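Local coordinates for flagellar hook-associated protein 3 (Bacillus cereus, PDB 5ZIY), which probably forms part of the junction between the flagellar hook and the filament, as a hook-associated protein of the flagellin family, at residues A[44-47]-A[48-52]; A[177-180]-A[181-184]. All blocks are in the same frame, centred on the assembly; numbering follows the deposited sequence.

Contact 1 (A[44-47]-A[48-52]); sequences GVLK and SLTRA
Val45 lays its CG1 methyl alongside the isobutyl end of Leu49 one helical turn on, the two side chains pointing the same way with CG1 of Val45 4.0 Å from CD1 of Leu49. CG1 stands anti to the backbone N (chi1 -180°), beside the carbonyl carbon, which carries this methyl forward along the helix to its neighbour. The pair forms a small apolar ridge on helix 8-60: Val45 also meets Leu86 and Ile176, while Leu49 reaches Leu173 of helix 162-204 and Val143 and Leu147 of helix 137-155. Beneath the ridge, Leu49 N donates to Val45 O at 2.9 Å, the ordinary i to i+4 bond of the helix.

A different chemistry marks the next pair. Thr50 turns its hydroxyl back over the preceding turn, OG1 lying anti to its own carbonyl carbon (chi1 -68°), and donates to Leu46 O, 2.8 Å from OG1. The same oxygen takes the backbone N of Thr50 at 3.0 Å. The two donors arrive from opposite faces of the carbonyl plane, the hydroxyl well above it, so they share the acceptor without competing for one approach. The CD2 methyl of Leu46 passes 3.8 Å from Thr50 OG1, adding an apolar neighbour to the hydroxyl. Ser48 OG lies 3.0 Å from Gly44 O, on the buried side facing Ile79 and Val83 of helix 67-87.

By turning a hydroxyl onto its own helix, Thr50 meets its polar need locally, while the branched apolar chains of Val45 and Leu49 are left to pack against the surrounding helices.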
loop_
_atom_site.group_PDB
_atom_site.type_symbol
_atom_site.label_atom_id
_atom_site.label_comp_id
_atom_site.label_asym_id
_atom_site.label_seq_id
_atom_site.Cartn_x
_atom_site.Cartn_y
_atom_site.Cartn_z
ATOM N N GLY A 44 7.051 3.942 1.521
ATOM C CA GLY A 44 7.897 4.319 0.447
ATOM C C GLY A 44 7.254 5.433 -0.373
ATOM O O GLY A 44 7.964 6.339 -0.807
ATOM N N VAL A 45 5.931 5.370 -0.581
ATOM C CA VAL A 45 5.210 6.452 -1.242
ATOM C C VAL A 45 5.212 7.726 -0.382
ATOM O O VAL A 45 5.500 8.784 -0.894
ATOM C CB VAL A 45 3.776 6.056 -1.639
ATOM C CG1 VAL A 45 3.040 7.257 -2.349
ATOM C CG2 VAL A 45 3.774 4.774 -2.600
ATOM N N LEU A 46 4.930 7.614 0.922
ATOM C CA LEU A 46 4.933 8.759 1.837
ATOM C C LEU A 46 6.263 9.516 1.764
ATOM O O LEU A 46 6.294 10.721 1.693
ATOM C CB LEU A 46 4.680 8.288 3.258
ATOM C CG LEU A 46 4.219 9.263 4.369
ATOM C CD1 LEU A 46 3.487 8.481 5.495
ATOM C CD2 LEU A 46 5.361 9.997 4.996
ATOM N N LYS A 47 7.358 8.776 1.760
ATOM C CA LYS A 47 8.716 9.327 1.684
ATOM C C LYS A 47 8.926 10.038 0.349
ATOM O O LYS A 47 9.508 11.133 0.298
ATOM C CB LYS A 47 9.700 8.148 1.779
ATOM C CG LYS A 47 10.918 8.338 2.554
ATOM C CD LYS A 47 11.345 6.988 3.172
ATOM C CE LYS A 47 12.814 7.005 3.574
ATOM N NZ LYS A 47 13.259 5.646 3.989
ATOM N N SER A 48 8.460 9.410 -0.747
ATOM C CA SER A 48 8.567 10.032 -2.046
ATOM C C SER A 48 7.782 11.375 -2.138
ATOM O O SER A 48 8.259 12.378 -2.688
ATOM C CB SER A 48 8.084 9.058 -3.137
ATOM O OG SER A 48 8.964 7.939 -3.195
ATOM N N LEU A 49 6.571 11.398 -1.605
ATOM C CA LEU A 49 5.723 12.586 -1.758
ATOM C C LEU A 49 6.262 13.706 -0.883
ATOM O O LEU A 49 6.245 14.867 -1.265
ATOM C CB LEU A 49 4.247 12.283 -1.470
ATOM C CG LEU A 49 3.634 11.299 -2.462
ATOM C CD1 LEU A 49 2.119 11.177 -2.169
ATOM C CD2 LEU A 49 3.871 11.704 -3.950
ATOM N N THR A 50 6.771 13.323 0.283
ATOM C CA THR A 50 7.473 14.226 1.177
ATOM C C THR A 50 8.608 14.915 0.452
ATOM O O THR A 50 8.722 16.128 0.496
ATOM C CB THR A 50 8.027 13.457 2.417
ATOM O OG1 THR A 50 6.924 13.031 3.219
ATOM C CG2 THR A 50 8.969 14.346 3.250
ATOM N N ARG A 51 9.438 14.141 -0.232
ATOM C CA ARG A 51 10.550 14.710 -0.992
ATOM C C ARG A 51 10.054 15.587 -2.142
ATOM O O ARG A 51 10.624 16.620 -2.409
ATOM C CB ARG A 51 11.474 13.594 -1.488
ATOM C CG ARG A 51 12.649 14.040 -2.370
ATOM C CD ARG A 51 13.746 14.723 -1.620
ATOM N NE ARG A 51 14.863 15.077 -2.503
ATOM C CZ ARG A 51 15.746 16.043 -2.256
ATOM N NH1 ARG A 51 15.651 16.766 -1.146
ATOM N NH2 ARG A 51 16.713 16.308 -3.130
ATOM N N ALA A 52 8.972 15.166 -2.792
ATOM C CA ALA A 52 8.344 15.945 -3.882
ATOM C C ALA A 52 7.887 17.289 -3.374
ATOM O O ALA A 52 8.108 18.297 -4.050
ATOM C CB ALA A 52 7.151 15.187 -4.507
#

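Contact 2 (A[177-180]-A[181-184]); sequences INRT and TEVG
Val183 and Arg179 make the close-packed side of this part of helix 162-204, whereas Glu182 and the arginine's polar end meet at the exposed margin through a water. On the packed side, CG2 of Val183 lies 3.3 Å from Arg179 O, off the oxygen end of the same carbonyl that accepts Val183 N at 2.8 Å. The valine's CG2 then crosses the arginine's aliphatic stem, with Arg179 CD 4.1 Å away. Leu42 of helix 8-60 touches Arg179, Thr180 and Val183, extending this apolar patch into the helix bundle.

Toward solvent the fit is looser. Arg179 starts with CG anti to the backbone N (chi1 -177°), then bends at chi2 and again at chi3, which brings its chain alongside the extended Glu182. The resulting ion pair is long, 3.7 Å from Arg179 NE to Glu182 OE1, and the guanidinium and carboxylate planes are 70° apart. OE1 stands far off the plane of the guanidinium, and no N-H is aimed at it, so the attraction is between charges alone. A water completes the link: it sits in plane at the guanidinium edge, accepts from Arg179 NE at 3.0 Å and donates to Glu182 OE1. Arg134 lies close to both groups, as a weak, long partner of Glu182 OE2 and as a like charge beside Arg179. Further round the helix, Thr181 OG1 adds a weak bond to Ile177 O, which already accepts the backbone N of Thr181.

Arg179 thus joins two environments, its methylenes packing on Val183 while its charge is probably balanced in part by Glu182, through a long ion pair and a bridging water.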
loop_
_atom_site.group_PDB
_atom_site.type_symbol
_atom_site.label_atom_id
_atom_site.label_comp_id
_atom_site.label_asym_id
_atom_site.label_seq_id
_atom_site.Cartn_x
_atom_site.Cartn_y
_atom_site.Cartn_z
ATOM N N ILE A 177 -1.237 8.809 3.925
ATOM C CA ILE A 177 -1.063 8.677 5.391
ATOM C C ILE A 177 -2.278 7.959 6.026
ATOM O O ILE A 177 -2.116 7.058 6.819
ATOM C CB ILE A 177 -0.864 10.021 6.064
ATOM C CG1 ILE A 177 0.461 10.662 5.611
ATOM C CG2 ILE A 177 -0.945 9.889 7.615
ATOM C CD1 ILE A 177 0.616 12.155 6.051
ATOM N N ASN A 178 -3.490 8.391 5.699
ATOM C CA ASN A 178 -4.680 7.726 6.231
ATOM C C ASN A 178 -4.704 6.246 5.849
ATOM O O ASN A 178 -5.076 5.396 6.674
ATOM C CB ASN A 178 -5.973 8.398 5.769
ATOM C CG ASN A 178 -6.133 9.809 6.323
ATOM O OD1 ASN A 178 -5.531 10.153 7.330
ATOM N ND2 ASN A 178 -6.936 10.639 5.646
ATOM N N ARG A 179 -4.319 5.899 4.621
ATOM C CA ARG A 179 -4.288 4.454 4.291
ATOM C C ARG A 179 -3.220 3.708 5.111
ATOM O O ARG A 179 -3.416 2.545 5.519
ATOM C CB ARG A 179 -4.061 4.204 2.802
ATOM C CG ARG A 179 -4.089 2.715 2.399
ATOM C CD ARG A 179 -5.455 2.079 2.642
ATOM N NE ARG A 179 -6.510 2.682 1.827
ATOM C CZ ARG A 179 -6.851 2.311 0.583
ATOM N NH1 ARG A 179 -6.210 1.302 -0.036
ATOM N NH2 ARG A 179 -7.861 2.943 -0.049
ATOM N N THR A 180 -2.079 4.340 5.311
ATOM C CA THR A 180 -1.009 3.719 6.060
ATOM C C THR A 180 -1.526 3.405 7.462
ATOM O O THR A 180 -1.249 2.345 8.001
ATOM C CB THR A 180 0.207 4.644 6.140
ATOM O OG1 THR A 180 0.663 4.890 4.809
ATOM C CG2 THR A 180 1.329 4.008 6.931
ATOM N N THR A 181 -2.324 4.302 8.012
ATOM C CA THR A 181 -2.868 4.144 9.340
ATOM C C THR A 181 -3.908 3.025 9.421
ATOM O O THR A 181 -3.879 2.217 10.366
ATOM C CB THR A 181 -3.487 5.448 9.793
ATOM O OG1 THR A 181 -2.420 6.371 10.027
ATOM C CG2 THR A 181 -4.276 5.257 11.100
ATOM N N GLU A 182 -4.804 2.976 8.430
ATOM C CA GLU A 182 -5.763 1.888 8.320
ATOM C C GLU A 182 -5.020 0.548 8.188
ATOM O O GLU A 182 -5.384 -0.433 8.823
ATOM C CB GLU A 182 -6.732 2.122 7.152
ATOM C CG GLU A 182 -7.706 0.957 6.899
ATOM C CD GLU A 182 -8.633 1.114 5.647
ATOM O OE1 GLU A 182 -8.559 2.131 4.883
ATOM O OE2 GLU A 182 -9.463 0.186 5.446
ATOM N N VAL A 183 -3.953 0.509 7.398
ATOM C CA VAL A 183 -3.204 -0.704 7.234
ATOM C C VAL A 183 -2.457 -1.124 8.534
ATOM O O VAL A 183 -2.428 -2.303 8.880
ATOM C CB VAL A 183 -2.242 -0.636 6.015
ATOM C CG1 VAL A 183 -1.305 -1.835 6.040
ATOM C CG2 VAL A 183 -3.031 -0.629 4.641
ATOM N N GLY A 184 -1.844 -0.164 9.219
ATOM C CA GLY A 184 -1.244 -0.361 10.558
ATOM C C GLY A 184 -2.195 -0.997 11.574
ATOM O O GLY A 184 -1.810 -1.893 12.336
HETATM O O HOH W 1 -7.648 4.864 3.456
#

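How the contacts relate
Contact 1 lies on helix 8-60 and contact 2 on helix 162-204, the first and last long helices of the modelled chain, so contact 1 comes first and the two follow in series. Their centres are about 15 Å apart, yet they touch: Leu46 CD1 packs on Ile177 CG1 at 3.7 Å. Each spans a little over two turns of helix, and the meeting of their side chains joins chain segments far apart in sequence. Contact 1 is partly buried among helices 67-87, 137-155 and 162-204, whereas contact 2 is largely at the surface. Together they mark the side-by-side packing of the elongated helical bundle, consistent with a flagellin-like helical core.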